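Dehydratase, IlvD/Edd family (Caulobacter crescentus, PDB 5OYN) catalyses the dehydration of D-xylonate to 2-dehydro-3-deoxy-D-arabinonate in D-xylose degradation, and dehydrates D-gluconate with similar efficiency, using a [2Fe-2S] cluster and magnesium. Local coordinates at residues A[331-345]-A[367-381]. Sequence-based numbering, arbitrary orientation.
Sequences RFHRAGGAPAVLWEL and LQGRETSDREVIFPY
Trp343 lies flat against Glu371, whose CG sits over the six-membered ring in a CH-pi contact, 3.6 Å from the ring centroid. With the indole carbon CG anti to the backbone N (chi1 -179°), the ring reaches out from its helix to the 367-381 loop, and the Glu371 carboxylate runs nearly parallel to it, the planes 7° apart. Were Trp343 cut back to an alanine, the Glu371 chain would lose the surface it rests on, and its carboxylate would probably be free to swing away from Arg375. That carboxylate is one of two in salt bridges with Arg375: NH2 bonds Glu371 OE2 at 2.7 Å, while NH1 meets Glu344 OE1 at 3.1 Å from above the carboxylate plane, the two flat groups being perpendicular. The other oxygen of Glu344, OE2, accepts from Tyr381 N at 2.9 Å, tying the backbone at Tyr381 to helix 337-347.

In this example of a loop packed on a helix junction, residues 367-381 run along the bend between helices 329-335 and 337-347, in the N-terminal dehydratase family region but away from the cluster and magnesium sites. Helix 329-335 ends in a Schellman motif at Gly336, and Ala335 O, in the last turn, accepts from both Thr372 OG1 at 2.8 Å and Ser373 N. Thr372 OG1 also accepts from Asp374 N, an ST turn. Beneath this polar seam, Ile378 drives CD1 between the CB atoms of Ala335 and Ala340, 3.7 Å from each, and against Phe332.

At the other end Arg331, bent at chi2 and chi3, presents NH2 edge-on in salt bridges to Asp374 OD2 (2.6 Å) and Glu376 OE1, and Asp374 OD2 is hydrogen-bonded as well to Asn170 of a second subunit.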
loop_
_atom_site.group_PDB
_atom_site.type_symbol
_atom_site.label_atom_id
_atom_site.label_comp_id
_atom_site.label_asym_id
_atom_site.label_seq_id
_atom_site.Cartn_x
_atom_site.Cartn_y
_atom_site.Cartn_z
ATOM N N ARG A 331 -13.285 27.332 -1.283
ATOM C CA ARG A 331 -13.406 28.701 -0.787
ATOM C C ARG A 331 -13.930 28.719 0.650
ATOM O O ARG A 331 -13.471 29.521 1.483
ATOM C CB ARG A 331 -14.305 29.516 -1.711
ATOM C CG ARG A 331 -13.663 29.888 -3.045
ATOM C CD ARG A 331 -12.450 30.801 -2.879
ATOM N NE ARG A 331 -12.724 32.095 -2.243
ATOM C CZ ARG A 331 -13.155 33.191 -2.878
ATOM N NH1 ARG A 331 -13.403 33.167 -4.179
ATOM N NH2 ARG A 331 -13.344 34.322 -2.207
ATOM N N PHE A 332 -14.863 27.815 0.968
ATOM C CA PHE A 332 -15.402 27.765 2.314
ATOM C C PHE A 332 -14.293 27.513 3.329
ATOM O O PHE A 332 -14.166 28.241 4.325
ATOM C CB PHE A 332 -16.492 26.695 2.400
ATOM C CG PHE A 332 -17.068 26.534 3.786
ATOM C CD1 PHE A 332 -17.502 27.645 4.510
ATOM C CD2 PHE A 332 -17.163 25.276 4.372
ATOM C CE1 PHE A 332 -18.016 27.506 5.776
ATOM C CE2 PHE A 332 -17.677 25.128 5.643
ATOM C CZ PHE A 332 -18.101 26.242 6.348
ATOM N N HIS A 333 -13.451 26.510 3.073
ATOM C CA HIS A 333 -12.426 26.160 4.050
ATOM C C HIS A 333 -11.343 27.235 4.137
ATOM O O HIS A 333 -10.809 27.503 5.220
ATOM C CB HIS A 333 -11.814 24.794 3.717
ATOM C CG HIS A 333 -10.553 24.520 4.471
ATOM N ND1 HIS A 333 -9.304 24.773 3.946
ATOM C CD2 HIS A 333 -10.349 24.092 5.740
ATOM C CE1 HIS A 333 -8.383 24.487 4.849
ATOM N NE2 HIS A 333 -8.991 24.072 5.945
ATOM N N ARG A 334 -10.991 27.855 3.016
ATOM C CA ARG A 334 -10.026 28.950 3.056
ATOM C C ARG A 334 -10.570 30.153 3.819
ATOM O O ARG A 334 -9.793 30.903 4.423
ATOM C CB ARG A 334 -9.657 29.355 1.634
ATOM C CG ARG A 334 -8.380 30.144 1.491
ATOM C CD ARG A 334 -7.590 29.634 0.268
ATOM N NE ARG A 334 -8.261 29.932 -0.995
ATOM C CZ ARG A 334 -8.471 29.037 -1.954
ATOM N NH1 ARG A 334 -8.059 27.789 -1.786
ATOM N NH2 ARG A 334 -9.103 29.388 -3.072
ATOM N N ALA A 335 -11.894 30.362 3.788
ATOM C CA ALA A 335 -12.539 31.410 4.577
ATOM C C ALA A 335 -12.587 31.099 6.070
ATOM O O ALA A 335 -12.858 32.007 6.863
ATOM C CB ALA A 335 -13.956 31.648 4.067
ATOM N N GLY A 336 -12.346 29.850 6.469
ATOM C CA GLY A 336 -12.289 29.500 7.873
ATOM C C GLY A 336 -13.213 28.357 8.220
ATOM O O GLY A 336 -13.280 27.927 9.376
ATOM N N GLY A 337 -13.948 27.876 7.224
ATOM C CA GLY A 337 -14.833 26.730 7.339
ATOM C C GLY A 337 -15.764 26.799 8.531
ATOM O O GLY A 337 -16.228 27.869 8.937
ATOM N N ALA A 338 -16.043 25.632 9.106
ATOM C CA ALA A 338 -17.031 25.560 10.183
ATOM C C ALA A 338 -16.679 26.429 11.382
ATOM O O ALA A 338 -17.573 27.138 11.877
ATOM C CB ALA A 338 -17.250 24.107 10.608
ATOM N N PRO A 339 -15.439 26.440 11.900
ATOM C CA PRO A 339 -15.168 27.304 13.061
ATOM C C PRO A 339 -15.512 28.754 12.804
ATOM O O PRO A 339 -15.988 29.436 13.715
ATOM C CB PRO A 339 -13.665 27.111 13.306
ATOM C CG PRO A 339 -13.350 25.837 12.689
ATOM C CD PRO A 339 -14.227 25.715 11.490
ATOM N N ALA A 340 -15.305 29.243 11.581
ATOM C CA ALA A 340 -15.650 30.631 11.284
ATOM C C ALA A 340 -17.159 30.849 11.362
ATOM O O ALA A 340 -17.620 31.891 11.837
ATOM C CB ALA A 340 -15.098 31.041 9.914
ATOM N N VAL A 341 -17.941 29.867 10.921
ATOM C CA VAL A 341 -19.390 29.987 10.994
ATOM C C VAL A 341 -19.839 29.945 12.446
ATOM O O VAL A 341 -20.647 30.772 12.891
ATOM C CB VAL A 341 -20.055 28.881 10.153
ATOM C CG1 VAL A 341 -21.550 29.099 10.072
ATOM C CG2 VAL A 341 -19.437 28.829 8.745
ATOM N N LEU A 342 -19.293 28.997 13.213
ATOM C CA LEU A 342 -19.617 28.890 14.630
ATOM C C LEU A 342 -19.246 30.164 15.383
ATOM O O LEU A 342 -19.939 30.559 16.326
ATOM C CB LEU A 342 -18.906 27.675 15.235
ATOM C CG LEU A 342 -19.518 26.345 14.789
ATOM C CD1 LEU A 342 -18.700 25.182 15.275
ATOM C CD2 LEU A 342 -20.987 26.204 15.229
ATOM N N TRP A 343 -18.151 30.813 14.989
ATOM C CA TRP A 343 -17.741 32.041 15.657
ATOM C C TRP A 343 -18.803 33.114 15.495
ATOM O O TRP A 343 -19.237 33.732 16.473
ATOM C CB TRP A 343 -16.408 32.506 15.085
ATOM C CG TRP A 343 -15.830 33.750 15.695
ATOM C CD1 TRP A 343 -14.901 33.823 16.699
ATOM C CD2 TRP A 343 -16.096 35.101 15.299
ATOM N NE1 TRP A 343 -14.585 35.137 16.958
ATOM C CE2 TRP A 343 -15.309 35.941 16.114
ATOM C CE3 TRP A 343 -16.936 35.684 14.346
ATOM C CZ2 TRP A 343 -15.338 37.330 16.002
ATOM C CZ3 TRP A 343 -16.964 37.062 14.241
ATOM C CH2 TRP A 343 -16.166 37.867 15.060
ATOM N N GLU A 344 -19.218 33.344 14.247
ATOM C CA GLU A 344 -20.321 34.243 13.932
ATOM C C GLU A 344 -21.500 33.998 14.866
ATOM O O GLU A 344 -21.997 34.925 15.512
ATOM C CB GLU A 344 -20.714 34.037 12.464
ATOM C CG GLU A 344 -21.175 35.259 11.705
ATOM C CD GLU A 344 -20.143 36.380 11.623
ATOM O OE1 GLU A 344 -18.946 36.105 11.417
ATOM O OE2 GLU A 344 -20.546 37.559 11.756
ATOM N N LEU A 345 -21.923 32.739 14.990
ATOM C CA LEU A 345 -23.060 32.417 15.846
ATOM C C LEU A 345 -22.753 32.719 17.309
ATOM O O LEU A 345 -23.542 33.382 17.999
ATOM C CB LEU A 345 -23.452 30.950 15.666
ATOM C CG LEU A 345 -24.223 30.654 14.380
ATOM C CD1 LEU A 345 -24.183 29.175 14.061
ATOM C CD2 LEU A 345 -25.671 31.167 14.456
ATOM N N LEU A 367 -13.235 28.445 19.686
ATOM C CA LEU A 367 -13.633 29.396 18.657
ATOM C C LEU A 367 -12.899 30.724 18.735
ATOM O O LEU A 367 -13.050 31.543 17.823
ATOM C CB LEU A 367 -15.137 29.632 18.742
ATOM C CG LEU A 367 -15.899 28.427 18.224
ATOM C CD1 LEU A 367 -17.386 28.596 18.344
ATOM C CD2 LEU A 367 -15.513 28.229 16.796
ATOM N N GLN A 368 -12.114 30.962 19.779
ATOM C CA GLN A 368 -11.391 32.222 19.875
ATOM C C GLN A 368 -10.416 32.355 18.716
ATOM O O GLN A 368 -9.595 31.463 18.472
ATOM C CB GLN A 368 -10.653 32.319 21.209
ATOM C CG GLN A 368 -11.601 32.364 22.405
ATOM C CD GLN A 368 -12.741 33.363 22.206
ATOM O OE1 GLN A 368 -13.928 32.986 22.207
ATOM N NE2 GLN A 368 -12.385 34.642 22.014
ATOM N N GLY A 369 -10.529 33.461 17.982
ATOM C CA GLY A 369 -9.668 33.720 16.854
ATOM C C GLY A 369 -10.237 33.296 15.524
ATOM O O GLY A 369 -9.662 33.641 14.486
ATOM N N ARG A 370 -11.373 32.605 15.514
ATOM C CA ARG A 370 -11.892 31.983 14.304
ATOM C C ARG A 370 -12.756 32.911 13.454
ATOM O O ARG A 370 -13.541 32.418 12.637
ATOM C CB ARG A 370 -12.697 30.729 14.656
ATOM C CG ARG A 370 -11.861 29.552 15.180
ATOM C CD ARG A 370 -10.473 29.524 14.595
ATOM N NE ARG A 370 -9.734 28.369 15.093
ATOM C CZ ARG A 370 -9.291 27.363 14.335
ATOM N NH1 ARG A 370 -9.511 27.358 13.024
ATOM N NH2 ARG A 370 -8.643 26.354 14.897
ATOM N N GLU A 371 -12.653 34.225 13.610
ATOM C CA GLU A 371 -13.398 35.072 12.686
ATOM C C GLU A 371 -12.905 34.823 11.266
ATOM O O GLU A 371 -11.705 34.656 11.025
ATOM C CB GLU A 371 -13.273 36.561 13.033
ATOM C CG GLU A 371 -14.296 37.410 12.254
ATOM C CD GLU A 371 -14.071 38.922 12.343
ATOM O OE1 GLU A 371 -13.341 39.387 13.263
ATOM O OE2 GLU A 371 -14.629 39.642 11.469
ATOM N N THR A 372 -13.842 34.783 10.325
ATOM C CA THR A 372 -13.509 34.463 8.948
ATOM C C THR A 372 -12.516 35.455 8.369
ATOM O O THR A 372 -12.327 36.567 8.872
ATOM C CB THR A 372 -14.746 34.469 8.065
ATOM O OG1 THR A 372 -14.331 34.426 6.695
ATOM C CG2 THR A 372 -15.530 35.741 8.305
ATOM N N SER A 373 -11.901 35.037 7.269
ATOM C CA SER A 373 -10.931 35.836 6.540
ATOM C C SER A 373 -11.415 36.212 5.152
ATOM O O SER A 373 -10.725 36.962 4.456
ATOM C CB SER A 373 -9.604 35.080 6.424
ATOM O OG SER A 373 -9.820 33.685 6.230
ATOM N N ASP A 374 -12.577 35.715 4.727
ATOM C CA ASP A 374 -13.119 36.002 3.399
ATOM C C ASP A 374 -14.588 36.391 3.548
ATOM O O ASP A 374 -15.476 35.532 3.564
ATOM C CB ASP A 374 -12.942 34.808 2.478
ATOM C CG ASP A 374 -12.947 35.194 1.016
ATOM O OD1 ASP A 374 -13.544 36.243 0.684
ATOM O OD2 ASP A 374 -12.344 34.449 0.199
ATOM N N ARG A 375 -14.858 37.695 3.634
ATOM C CA ARG A 375 -16.254 38.093 3.776
ATOM C C ARG A 375 -17.046 37.932 2.480
ATOM O O ARG A 375 -18.261 38.167 2.493
ATOM C CB ARG A 375 -16.336 39.528 4.296
ATOM C CG ARG A 375 -15.985 39.690 5.785
ATOM C CD ARG A 375 -17.094 39.167 6.716
ATOM N NE ARG A 375 -16.719 39.226 8.135
ATOM C CZ ARG A 375 -17.309 38.515 9.101
ATOM N NH1 ARG A 375 -18.306 37.679 8.819
ATOM N NH2 ARG A 375 -16.893 38.629 10.355
ATOM N N GLU A 376 -16.398 37.533 1.377
ATOM C CA GLU A 376 -17.108 37.157 0.153
ATOM C C GLU A 376 -17.794 35.805 0.301
ATOM O O GLU A 376 -18.702 35.476 -0.476
ATOM C CB GLU A 376 -16.128 37.094 -1.033
ATOM C CG GLU A 376 -16.224 38.228 -2.084
ATOM C CD GLU A 376 -15.010 38.277 -3.070
ATOM O OE1 GLU A 376 -14.299 37.250 -3.257
ATOM O OE2 GLU A 376 -14.765 39.359 -3.661
ATOM N N VAL A 377 -17.380 35.025 1.293
ATOM C CA VAL A 377 -17.721 33.615 1.397
ATOM C C VAL A 377 -18.512 33.340 2.663
ATOM O O VAL A 377 -19.525 32.630 2.639
ATOM C CB VAL A 377 -16.449 32.726 1.345
ATOM C CG1 VAL A 377 -16.809 31.249 1.339
ATOM C CG2 VAL A 377 -15.601 33.101 0.159
ATOM N N ILE A 378 -18.053 33.876 3.785
ATOM C CA ILE A 378 -18.759 33.765 5.053
ATOM C C ILE A 378 -19.196 35.170 5.450
ATOM O O ILE A 378 -18.383 35.990 5.895
ATOM C CB ILE A 378 -17.898 33.108 6.127
ATOM C CG1 ILE A 378 -17.574 31.678 5.685
ATOM C CG2 ILE A 378 -18.625 33.159 7.458
ATOM C CD1 ILE A 378 -16.589 30.962 6.583
ATOM N N PHE A 379 -20.486 35.453 5.279
ATOM C CA PHE A 379 -21.019 36.786 5.512
ATOM C C PHE A 379 -21.148 37.088 7.000
ATOM O O PHE A 379 -21.268 36.171 7.830
ATOM C CB PHE A 379 -22.372 36.934 4.830
ATOM C CG PHE A 379 -22.273 37.224 3.367
ATOM C CD1 PHE A 379 -21.248 36.674 2.602
ATOM C CD2 PHE A 379 -23.197 38.041 2.749
ATOM C CE1 PHE A 379 -21.155 36.938 1.244
ATOM C CE2 PHE A 379 -23.112 38.313 1.401
ATOM C CZ PHE A 379 -22.087 37.761 0.646
ATOM N N PRO A 380 -21.107 38.374 7.366
ATOM C CA PRO A 380 -21.354 38.745 8.766
ATOM C C PRO A 380 -22.812 38.519 9.121
ATOM O O PRO A 380 -23.706 38.683 8.288
ATOM C CB PRO A 380 -20.970 40.230 8.822
ATOM C CG PRO A 380 -21.125 40.714 7.429
ATOM C CD PRO A 380 -20.857 39.550 6.515
ATOM N N TYR A 381 -23.032 38.087 10.362
ATOM C CA TYR A 381 -24.372 37.755 10.834
ATOM C C TYR A 381 -25.376 38.870 10.550
ATOM O O TYR A 381 -26.503 38.605 10.115
ATOM C CB TYR A 381 -24.323 37.459 12.333
ATOM C CG TYR A 381 -25.558 36.784 12.882
ATOM C CD1 TYR A 381 -26.725 37.505 13.120
ATOM C CD2 TYR A 381 -25.552 35.431 13.185
ATOM C CE1 TYR A 381 -27.855 36.889 13.631
ATOM C CE2 TYR A 381 -26.675 34.811 13.696
ATOM C CZ TYR A 381 -27.822 35.544 13.918
ATOM O OH TYR A 381 -28.937 34.921 14.430
HETATM O O HOH W 1 -12.060 31.669 0.438
HETATM O O HOH W 2 -16.881 34.062 10.912
HETATM O O HOH W 3 -12.406 36.097 19.015
#